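PDB 5WTZ: binary enterotoxin of Clostridium perfringens component a, which binds NAD+ and probably transfers its ADP-ribose to actin, as the enzymatic component of a two-part clostridial enterotoxin. Local coordinates for residues A[293-298]-A[362-367]; A[132-137]-A[211-216]; A[289-294]-A[368-373]. All coordinates share one frame; numbering follows the deposited sequence. Where two conformers were deposited one is given.

Contact 1 of 3, residues A[293-298]-A[362-367]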
loop_
_atom_site.group_PDB
_atom_site.type_symbol
_atom_site.label_atom_id
_atom_site.label_comp_id
_atom_site.label_asym_id
_atom_site.label_seq_id
_atom_site.Cartn_x
_atom_site.Cartn_y
_atom_site.Cartn_z
ATOM N N GLU A 293 0.853 14.882 8.873
ATOM C CA GLU A 293 0.306 13.573 9.242
ATOM C C GLU A 293 0.813 12.543 8.248
ATOM O O GLU A 293 1.092 12.889 7.086
ATOM C CB GLU A 293 -1.220 13.586 9.233
ATOM C CG GLU A 293 -1.808 13.842 7.842
ATOM C CD GLU A 293 -3.307 14.061 7.882
ATOM O OE1 GLU A 293 -4.003 13.261 8.538
ATOM O OE2 GLU A 293 -3.781 15.049 7.282
ATOM N N ASP A 294 0.917 11.290 8.691
ATOM C CA ASP A 294 1.380 10.201 7.836
ATOM C C ASP A 294 0.511 10.175 6.592
ATOM O O ASP A 294 -0.723 10.264 6.681
ATOM C CB ASP A 294 1.322 8.842 8.545
ATOM C CG ASP A 294 2.437 8.653 9.582
ATOM O OD1 ASP A 294 2.949 9.654 10.139
ATOM O OD2 ASP A 294 2.781 7.485 9.858
ATOM N N ILE A 295 1.160 10.073 5.438
ATOM C CA ILE A 295 0.463 10.036 4.159
ATOM C C ILE A 295 1.147 9.004 3.250
ATOM O O ILE A 295 2.354 8.746 3.365
ATOM C CB ILE A 295 0.414 11.449 3.487
ATOM C CG1 ILE A 295 -0.579 11.470 2.320
ATOM C CG2 ILE A 295 1.806 11.953 3.093
ATOM C CD1 ILE A 295 -0.930 12.894 1.824
ATOM N N ILE A 296 0.359 8.370 2.396
ATOM C CA ILE A 296 0.889 7.535 1.328
ATOM C C ILE A 296 1.096 8.394 0.070
ATOM O O ILE A 296 0.204 9.143 -0.329
ATOM C CB ILE A 296 -0.056 6.352 1.004
ATOM C CG1 ILE A 296 -0.197 5.418 2.223
ATOM C CG2 ILE A 296 0.445 5.625 -0.239
ATOM C CD1 ILE A 296 1.160 4.987 2.833
ATOM N N THR A 297 2.272 8.308 -0.551
ATOM C CA THR A 297 2.484 8.991 -1.826
ATOM C C THR A 297 3.155 8.033 -2.825
ATOM O O THR A 297 3.615 6.967 -2.443
ATOM C CB THR A 297 3.311 10.282 -1.656
ATOM O OG1 THR A 297 3.209 11.068 -2.850
ATOM C CG2 THR A 297 4.798 9.977 -1.303
ATOM N N TYR A 298 3.192 8.416 -4.098
ATOM C CA TYR A 298 3.567 7.508 -5.192
ATOM C C TYR A 298 4.643 8.070 -6.118
ATOM O O TYR A 298 4.804 9.275 -6.250
ATOM C CB TYR A 298 2.332 7.157 -6.038
ATOM C CG TYR A 298 1.190 6.511 -5.269
ATOM C CD1 TYR A 298 0.218 7.298 -4.633
ATOM C CD2 TYR A 298 1.085 5.125 -5.177
ATOM C CE1 TYR A 298 -0.829 6.707 -3.926
ATOM C CE2 TYR A 298 0.044 4.521 -4.477
ATOM C CZ TYR A 298 -0.892 5.314 -3.847
ATOM O OH TYR A 298 -1.913 4.704 -3.168
ATOM N N LEU A 362 4.945 4.911 -1.288
ATOM C CA LEU A 362 5.771 5.387 -0.181
ATOM C C LEU A 362 4.954 5.822 1.026
ATOM O O LEU A 362 4.068 6.681 0.914
ATOM C CB LEU A 362 6.640 6.553 -0.650
ATOM C CG LEU A 362 7.592 7.162 0.389
ATOM C CD1 LEU A 362 8.723 6.165 0.829
ATOM C CD2 LEU A 362 8.143 8.492 -0.144
ATOM N N HIS A 363 5.270 5.240 2.172
ATOM C CA HIS A 363 4.740 5.686 3.459
ATOM C C HIS A 363 5.581 6.870 3.916
ATOM O O HIS A 363 6.734 6.687 4.315
ATOM C CB HIS A 363 4.781 4.562 4.498
ATOM C CG HIS A 363 4.228 4.952 5.839
ATOM N ND1 HIS A 363 4.455 4.214 6.977
ATOM C CD2 HIS A 363 3.462 6.001 6.219
ATOM C CE1 HIS A 363 3.856 4.792 8.006
ATOM N NE2 HIS A 363 3.253 5.882 7.573
ATOM N N LEU A 364 5.004 8.070 3.826
ATOM C CA LEU A 364 5.677 9.328 4.123
ATOM C C LEU A 364 5.281 9.808 5.513
ATOM O O LEU A 364 4.159 10.285 5.710
ATOM C CB LEU A 364 5.312 10.384 3.061
ATOM C CG LEU A 364 5.979 11.760 3.119
ATOM C CD1 LEU A 364 7.490 11.586 3.049
ATOM C CD2 LEU A 364 5.501 12.649 1.977
ATOM N N PRO A 365 6.195 9.689 6.491
ATOM C CA PRO A 365 5.790 9.954 7.877
ATOM C C PRO A 365 5.546 11.427 8.204
ATOM O O PRO A 365 6.154 12.333 7.619
ATOM C CB PRO A 365 6.973 9.429 8.699
ATOM C CG PRO A 365 7.742 8.551 7.781
ATOM C CD PRO A 365 7.550 9.122 6.411
ATOM N N ASN A 366 4.626 11.633 9.138
ATOM C CA ASN A 366 4.541 12.859 9.930
ATOM C C ASN A 366 5.945 13.364 10.250
ATOM O O ASN A 366 6.760 12.602 10.744
ATOM C CB ASN A 366 3.767 12.573 11.222
ATOM C CG ASN A 366 3.482 13.804 12.039
ATOM O OD1 ASN A 366 4.253 14.764 12.050
ATOM N ND2 ASN A 366 2.372 13.765 12.779
ATOM N N GLY A 367 6.232 14.627 9.947
ATOM C CA GLY A 367 7.519 15.207 10.304
ATOM C C GLY A 367 8.565 15.231 9.203
ATOM O O GLY A 367 9.624 15.855 9.361
#

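Contact 2 of 3, residues A[132-137]-A[211-216]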
loop_
_atom_site.group_PDB
_atom_site.type_symbol
_atom_site.label_atom_id
_atom_site.label_comp_id
_atom_site.label_asym_id
_atom_site.label_seq_id
_atom_site.Cartn_x
_atom_site.Cartn_y
_atom_site.Cartn_z
ATOM N N ASP A 132 8.025 -1.470 12.424
ATOM C CA ASP A 132 8.143 -0.141 11.810
ATOM C C ASP A 132 7.593 -0.131 10.405
ATOM O O ASP A 132 8.153 0.521 9.537
ATOM C CB ASP A 132 9.604 0.315 11.786
ATOM C CG ASP A 132 10.206 0.392 13.170
ATOM O OD1 ASP A 132 9.532 0.936 14.073
ATOM O OD2 ASP A 132 11.336 -0.117 13.359
ATOM N N THR A 133 6.527 -0.893 10.171
ATOM C CA THR A 133 5.951 -1.016 8.831
ATOM C C THR A 133 4.431 -1.096 8.909
ATOM O O THR A 133 3.876 -1.896 9.670
ATOM C CB THR A 133 6.474 -2.271 8.077
ATOM O OG1 THR A 133 7.906 -2.332 8.129
ATOM C CG2 THR A 133 5.997 -2.293 6.625
ATOM N N ASN A 134 3.756 -0.265 8.123
ATOM C CA ASN A 134 2.334 -0.438 7.868
ATOM C C ASN A 134 2.180 -1.163 6.543
ATOM O O ASN A 134 2.623 -0.648 5.506
ATOM C CB ASN A 134 1.603 0.904 7.835
ATOM C CG ASN A 134 1.570 1.601 9.195
ATOM O OD1 ASN A 134 1.652 0.966 10.245
ATOM N ND2 ASN A 134 1.429 2.915 9.170
ATOM N N PHE A 135 1.594 -2.367 6.580
ATOM C CA PHE A 135 1.466 -3.205 5.387
ATOM C C PHE A 135 0.135 -2.961 4.687
ATOM O O PHE A 135 -0.926 -3.394 5.145
ATOM C CB PHE A 135 1.616 -4.697 5.732
ATOM C CG PHE A 135 3.029 -5.095 6.094
ATOM C CD1 PHE A 135 3.985 -5.299 5.104
ATOM C CD2 PHE A 135 3.409 -5.225 7.426
ATOM C CE1 PHE A 135 5.303 -5.650 5.440
ATOM C CE2 PHE A 135 4.721 -5.577 7.771
ATOM C CZ PHE A 135 5.659 -5.794 6.776
ATOM N N ILE A 136 0.200 -2.251 3.572
ATOM C CA ILE A 136 -0.995 -1.901 2.827
ATOM C C ILE A 136 -1.670 -3.154 2.274
ATOM O O ILE A 136 -1.032 -4.006 1.655
ATOM C CB ILE A 136 -0.655 -0.880 1.684
ATOM C CG1 ILE A 136 -0.252 0.465 2.307
ATOM C CG2 ILE A 136 -1.840 -0.706 0.742
ATOM C CD1 ILE A 136 0.300 1.475 1.304
ATOM N N GLN A 137 -2.977 -3.263 2.493
ATOM C CA GLN A 137 -3.738 -4.410 2.010
ATOM C C GLN A 137 -4.609 -4.045 0.807
ATOM O O GLN A 137 -5.635 -3.373 0.956
ATOM C CB GLN A 137 -4.603 -4.969 3.141
ATOM C CG GLN A 137 -3.811 -5.252 4.413
ATOM C CD GLN A 137 -2.805 -6.371 4.237
ATOM O OE1 GLN A 137 -3.146 -7.456 3.747
ATOM N NE2 GLN A 137 -1.574 -6.136 4.659
ATOM N N ILE A 211 -5.604 -0.775 10.528
ATOM C CA ILE A 211 -5.535 0.678 10.580
ATOM C C ILE A 211 -5.844 1.261 9.215
ATOM O O ILE A 211 -5.764 0.576 8.191
ATOM C CB ILE A 211 -4.151 1.192 11.030
ATOM C CG1 ILE A 211 -3.111 0.942 9.935
ATOM C CG2 ILE A 211 -3.753 0.580 12.372
ATOM C CD1 ILE A 211 -1.874 1.864 10.021
ATOM N N LYS A 212 -6.209 2.534 9.199
ATOM C CA LYS A 212 -6.507 3.197 7.945
ATOM C C LYS A 212 -5.529 4.333 7.734
ATOM O O LYS A 212 -5.511 5.294 8.500
ATOM C CB LYS A 212 -7.946 3.722 7.933
ATOM C CG LYS A 212 -8.429 4.155 6.559
ATOM C CD LYS A 212 -9.885 4.571 6.616
ATOM C CE LYS A 212 -10.692 3.889 5.531
ATOM N NZ LYS A 212 -10.159 4.211 4.181
ATOM N N GLN A 213 -4.711 4.211 6.702
ATOM C CA GLN A 213 -3.736 5.240 6.380
ATOM C C GLN A 213 -4.352 6.268 5.443
ATOM O O GLN A 213 -5.289 5.951 4.709
ATOM C CB GLN A 213 -2.494 4.626 5.737
ATOM C CG GLN A 213 -1.769 3.595 6.609
ATOM C CD GLN A 213 -0.380 3.297 6.090
ATOM O OE1 GLN A 213 0.598 3.945 6.487
ATOM N NE2 GLN A 213 -0.277 2.313 5.191
ATOM N N LEU A 214 -3.838 7.493 5.481
ATOM C CA LEU A 214 -4.283 8.538 4.550
ATOM C C LEU A 214 -3.661 8.246 3.187
ATOM O O LEU A 214 -2.437 8.316 2.998
ATOM C CB LEU A 214 -3.907 9.932 5.050
ATOM C CG LEU A 214 -4.380 11.133 4.217
ATOM C CD1 LEU A 214 -5.890 11.228 4.173
ATOM C CD2 LEU A 214 -3.779 12.428 4.733
ATOM N N ASN A 215 -4.517 7.878 2.248
ATOM C CA ASN A 215 -4.091 7.361 0.955
ATOM C C ASN A 215 -5.170 7.718 -0.055
ATOM O O ASN A 215 -6.227 7.095 -0.082
ATOM C CB ASN A 215 -3.870 5.845 1.027
ATOM C CG ASN A 215 -3.313 5.269 -0.263
ATOM O OD1 ASN A 215 -3.206 5.967 -1.284
ATOM N ND2 ASN A 215 -2.989 3.975 -0.239
ATOM N N PHE A 216 -4.923 8.737 -0.869
ATOM C CA PHE A 216 -5.975 9.250 -1.744
ATOM C C PHE A 216 -6.281 8.342 -2.937
ATOM O O PHE A 216 -7.388 8.393 -3.472
ATOM C CB PHE A 216 -5.602 10.655 -2.225
ATOM C CG PHE A 216 -5.486 11.638 -1.105
ATOM C CD1 PHE A 216 -6.570 11.858 -0.267
ATOM C CD2 PHE A 216 -4.308 12.322 -0.873
ATOM C CE1 PHE A 216 -6.477 12.748 0.784
ATOM C CE2 PHE A 216 -4.209 13.217 0.181
ATOM C CZ PHE A 216 -5.298 13.426 1.007
HETATM O O HOH W 1 2.404 1.924 4.182
#

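Contact 3 of 3, residues A[289-294]-A[368-373]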
loop_
_atom_site.group_PDB
_atom_site.type_symbol
_atom_site.label_atom_id
_atom_site.label_comp_id
_atom_site.label_asym_id
_atom_site.label_seq_id
_atom_site.Cartn_x
_atom_site.Cartn_y
_atom_site.Cartn_z
ATOM N N ARG A 289 7.669 23.518 6.209
ATOM C CA ARG A 289 6.471 22.972 6.824
ATOM C C ARG A 289 6.439 21.459 6.684
ATOM O O ARG A 289 6.080 20.938 5.628
ATOM C CB ARG A 289 5.215 23.595 6.217
ATOM C CG ARG A 289 3.922 23.059 6.819
ATOM C CD ARG A 289 2.712 23.713 6.181
ATOM N NE ARG A 289 2.319 24.953 6.849
ATOM C CZ ARG A 289 1.235 25.086 7.611
ATOM N NH1 ARG A 289 0.421 24.056 7.799
ATOM N NH2 ARG A 289 0.961 26.252 8.179
ATOM N N LYS A 290 6.846 20.767 7.750
ATOM C CA LYS A 290 6.911 19.308 7.778
ATOM C C LYS A 290 5.564 18.687 7.495
ATOM O O LYS A 290 4.528 19.224 7.890
ATOM C CB LYS A 290 7.412 18.810 9.133
ATOM C CG LYS A 290 8.889 19.075 9.367
ATOM C CD LYS A 290 9.246 18.678 10.770
ATOM C CE LYS A 290 10.746 18.755 11.036
ATOM N NZ LYS A 290 11.483 17.676 10.318
ATOM N N ILE A 291 5.585 17.556 6.793
ATOM C CA ILE A 291 4.370 16.769 6.562
ATOM C C ILE A 291 3.604 16.592 7.888
ATOM O O ILE A 291 4.144 16.060 8.853
ATOM C CB ILE A 291 4.725 15.400 5.938
ATOM C CG1 ILE A 291 5.349 15.594 4.554
ATOM C CG2 ILE A 291 3.498 14.496 5.834
ATOM C CD1 ILE A 291 4.361 15.970 3.463
ATOM N N PRO A 292 2.355 17.090 7.948
ATOM C CA PRO A 292 1.572 17.217 9.190
ATOM C C PRO A 292 0.926 15.920 9.709
ATOM O O PRO A 292 0.478 15.911 10.857
ATOM C CB PRO A 292 0.483 18.215 8.802
ATOM C CG PRO A 292 0.252 17.935 7.365
ATOM C CD PRO A 292 1.630 17.647 6.795
ATOM N N GLU A 293 0.853 14.882 8.873
ATOM C CA GLU A 293 0.306 13.573 9.242
ATOM C C GLU A 293 0.813 12.543 8.248
ATOM O O GLU A 293 1.092 12.889 7.086
ATOM C CB GLU A 293 -1.220 13.586 9.233
ATOM C CG GLU A 293 -1.808 13.842 7.842
ATOM C CD GLU A 293 -3.307 14.061 7.882
ATOM O OE1 GLU A 293 -4.003 13.261 8.538
ATOM O OE2 GLU A 293 -3.781 15.049 7.282
ATOM N N ASP A 294 0.917 11.290 8.691
ATOM C CA ASP A 294 1.380 10.201 7.836
ATOM C C ASP A 294 0.511 10.175 6.592
ATOM O O ASP A 294 -0.723 10.264 6.681
ATOM C CB ASP A 294 1.322 8.842 8.545
ATOM C CG ASP A 294 2.437 8.653 9.582
ATOM O OD1 ASP A 294 2.949 9.654 10.139
ATOM O OD2 ASP A 294 2.781 7.485 9.858
ATOM N N SER A 368 8.281 14.560 8.091
ATOM C CA SER A 368 9.171 14.565 6.923
ATOM C C SER A 368 9.348 15.962 6.309
ATOM O O SER A 368 8.397 16.740 6.199
ATOM C CB SER A 368 8.645 13.593 5.856
ATOM O OG SER A 368 8.572 12.281 6.387
ATOM N N ASN A 369 10.560 16.278 5.878
ATOM C CA ASN A 369 10.783 17.543 5.184
ATOM C C ASN A 369 10.376 17.403 3.720
ATOM O O ASN A 369 11.171 16.979 2.872
ATOM C CB ASN A 369 12.247 18.000 5.318
ATOM C CG ASN A 369 12.619 18.319 6.752
ATOM O OD1 ASN A 369 11.779 18.787 7.518
ATOM N ND2 ASN A 369 13.875 18.065 7.128
ATOM N N ALA A 370 9.119 17.752 3.447
ATOM C CA ALA A 370 8.485 17.592 2.141
ATOM C C ALA A 370 7.351 18.588 2.045
ATOM O O ALA A 370 6.833 19.034 3.085
ATOM C CB ALA A 370 7.948 16.137 1.944
ATOM N N ALA A 371 6.966 18.966 0.827
ATOM C CA ALA A 371 5.858 19.908 0.649
ATOM C C ALA A 371 4.951 19.507 -0.508
ATOM O O ALA A 371 5.410 18.918 -1.495
ATOM C CB ALA A 371 6.385 21.333 0.436
ATOM N N TYR A 372 3.658 19.813 -0.374
ATOM C CA TYR A 372 2.713 19.686 -1.478
ATOM C C TYR A 372 2.906 20.904 -2.360
ATOM O O TYR A 372 2.305 21.960 -2.131
ATOM C CB TYR A 372 1.272 19.607 -0.975
ATOM C CG TYR A 372 0.237 19.294 -2.038
ATOM C CD1 TYR A 372 -0.304 20.293 -2.844
ATOM C CD2 TYR A 372 -0.227 18.001 -2.198
ATOM C CE1 TYR A 372 -1.275 19.999 -3.809
ATOM C CE2 TYR A 372 -1.192 17.702 -3.147
ATOM C CZ TYR A 372 -1.709 18.693 -3.943
ATOM O OH TYR A 372 -2.666 18.351 -4.875
ATOM N N VAL A 373 3.747 20.767 -3.380
ATOM C CA VAL A 373 4.207 21.932 -4.122
ATOM C C VAL A 373 3.170 22.401 -5.144
ATOM O O VAL A 373 3.221 23.539 -5.596
ATOM C CB VAL A 373 5.561 21.644 -4.831
ATOM C CG1 VAL A 373 6.687 21.452 -3.805
ATOM C CG2 VAL A 373 5.443 20.446 -5.770
HETATM O O HOH W 2 8.248 21.785 3.959
#

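Contact 1 of 3, residues A[293-298]-A[362-367]
I295 pairs with L364 and T297 with L362 through two backbone hydrogen bonds each, and between them I296 faces H363 in an antiparallel non-hydrogen-bonded pair. L364 N reaches I295 O at 2.8 Å, and L362 N likewise donates to T297 O. At the non-hydrogen-bonded pair a CA-H...O contact adds to the pairing, with I296 CA 3.3 Å from L362 O. The beta-branched I295, I296 and T297 suit an extended strand. This pairing joins edge strand 295-301 to strand 358-364 in the five-stranded mixed sheet of the C-terminal ADP-ribosyltransferase fold, and the side chain of T297 lies about 7 Å from the bound NAD.

The polar side-chain bonds gather on D294, just before the strand. Two carboxylate oxygens let an aspartate accept from a ring N-H and a backbone N-H at once: OD2 takes H363 NE2 at 2.8 Å in a bent bond (142°), and OD1 takes N366 N, also at 2.8 Å. Both donors come from above the carboxylate plane, which stands 63° from the imidazole.

Apolar contacts follow the two faces. I295 CG2 lies beside L364 CB (3.8 Å), and T297 CG2 beside L362 CD2 (3.8 Å). With T297 OG1 anti to the backbone N (chi1 -166°), the methyl is left for the leucine while the hydroxyl bonds T343. On the other face, I296 CD1 packs 3.7 Å from H363 CA.

Contact 2 of 3, residues A[132-137]-A[211-216]
N134 and Q213 meet amide to amide: N134 ND2 donates to Q213 OE1 over 3.0 Å, and the bond is fairly straight at 158°. The two amide planes stand 87° apart. OE1 lies close to the plane of the asparagine amide, whereas ND2 sits above the glutamine carbonyl plane, away from its lone pairs. The remaining first-shell contacts set isoleucine carbons against the two amides. I211 CD1 touches the same asparagine amide, 3.6 Å from N134 CG, because chi1 of 70° places its CG1 branch between the backbone N and carbonyl carbon. I136 CG1 comes 3.4 Å from Q213 NE2, crossing the glutamine at about a right angle.

A water makes the second link, accepting from Q213 NE2 at 2.9 Å and donating to N134 O at 2.9 Å. The backbones do not pair, and the side chains and the water span the distance: N134 CA and I211 CA, like I136 CA and Q213 CA, are 8.4 Å apart. Strand 187-198 lies between the segments in the N-terminal sheet, bonding F135 through L188 and I211 through S187. Glutamine is long enough to reach across to the edge strand 134-136, where the shorter asparagine meets it.

Further out lies the C-terminal domain. H363 touches both N134 and Q213, I296 touches I136, Q213 and N215, and N215 OD1 is hydrogen-bonded to Y298 OH.

Q213 NE2 also bonds S187 OG, so its amide donates to the water and to a serine while its oxygen accepts from N134. These partners distinguish the two ends of the glutamine amide and should hold its rotation, making the polar pair directional where the domains meet.

Contact 3 of 3, residues A[289-294]-A[368-373]
K290 and I291 both hold CG or CG1 beside the backbone N (chi1 -72° and -64°), yet they reach different targets on 368-373. The lysine runs extended to CE and then bends at chi4, which brings NZ to N369 OD1 at 3.0 Å; the isoleucine lays CG1 over S368 and A370. The contact lies in the C-terminal ADP-ribosyltransferase fold, where the loop before strand 295-301 meets the start of strand 370-372, an outer strand of a small three-stranded antiparallel sheet that also contains strand 384-387.

Lysine and asparagine lie side by side, pointing the same way, with NZ above the plane of the amide carbonyl. The ammonium bonds G367 O as well, its stronger partner, so a long flexible chain suits a position that must bond both a side chain and a backbone carbonyl.

The main chains are joined by I291 N, which donates to S368 O at 3.0 Å in the carbonyl plane and nearly straight (163°). The same oxygen receives a CA-H contact from K290 CA at 3.4 Å. S368 OG itself turns back to P365 O.

Apolar packing falls to I291 CG1, 3.7 Å from A370 CB. The small alanine methyl also touches V385 and I387 in the neighbouring strand, while I291 is covered by Y231 of helix 220-237, so a branched side chain fits between helix and sheet.

At the outer end R289 O and A370 O face each other as two acceptors and cannot bond; a water accepts from R289 N at 2.9 Å and lies 3.2 Å from A370 O.

Along the chain, contact 2 comes first: it closes the 73 residues from strand 134-136 to the loop that follows strand 201-211, within the N-terminal domain. Contacts 1 and 3 follow in the C-terminal domain, starting from overlapping segments that share E293 and D294. Contact 1 is nested inside contact 3: 293-298 meets 362-367, and the flanking 289-294 meets 368-373, so backbone contact continues beyond the five-stranded sheet to the loop before strand 370-372. G367 N bonds I291 O at the junction. Across the domain boundary, L214 O accepts from I296 N and N215 OD1 bonds Y298 OH, attaching the exit of contact 2 to the edge strand of contact 1.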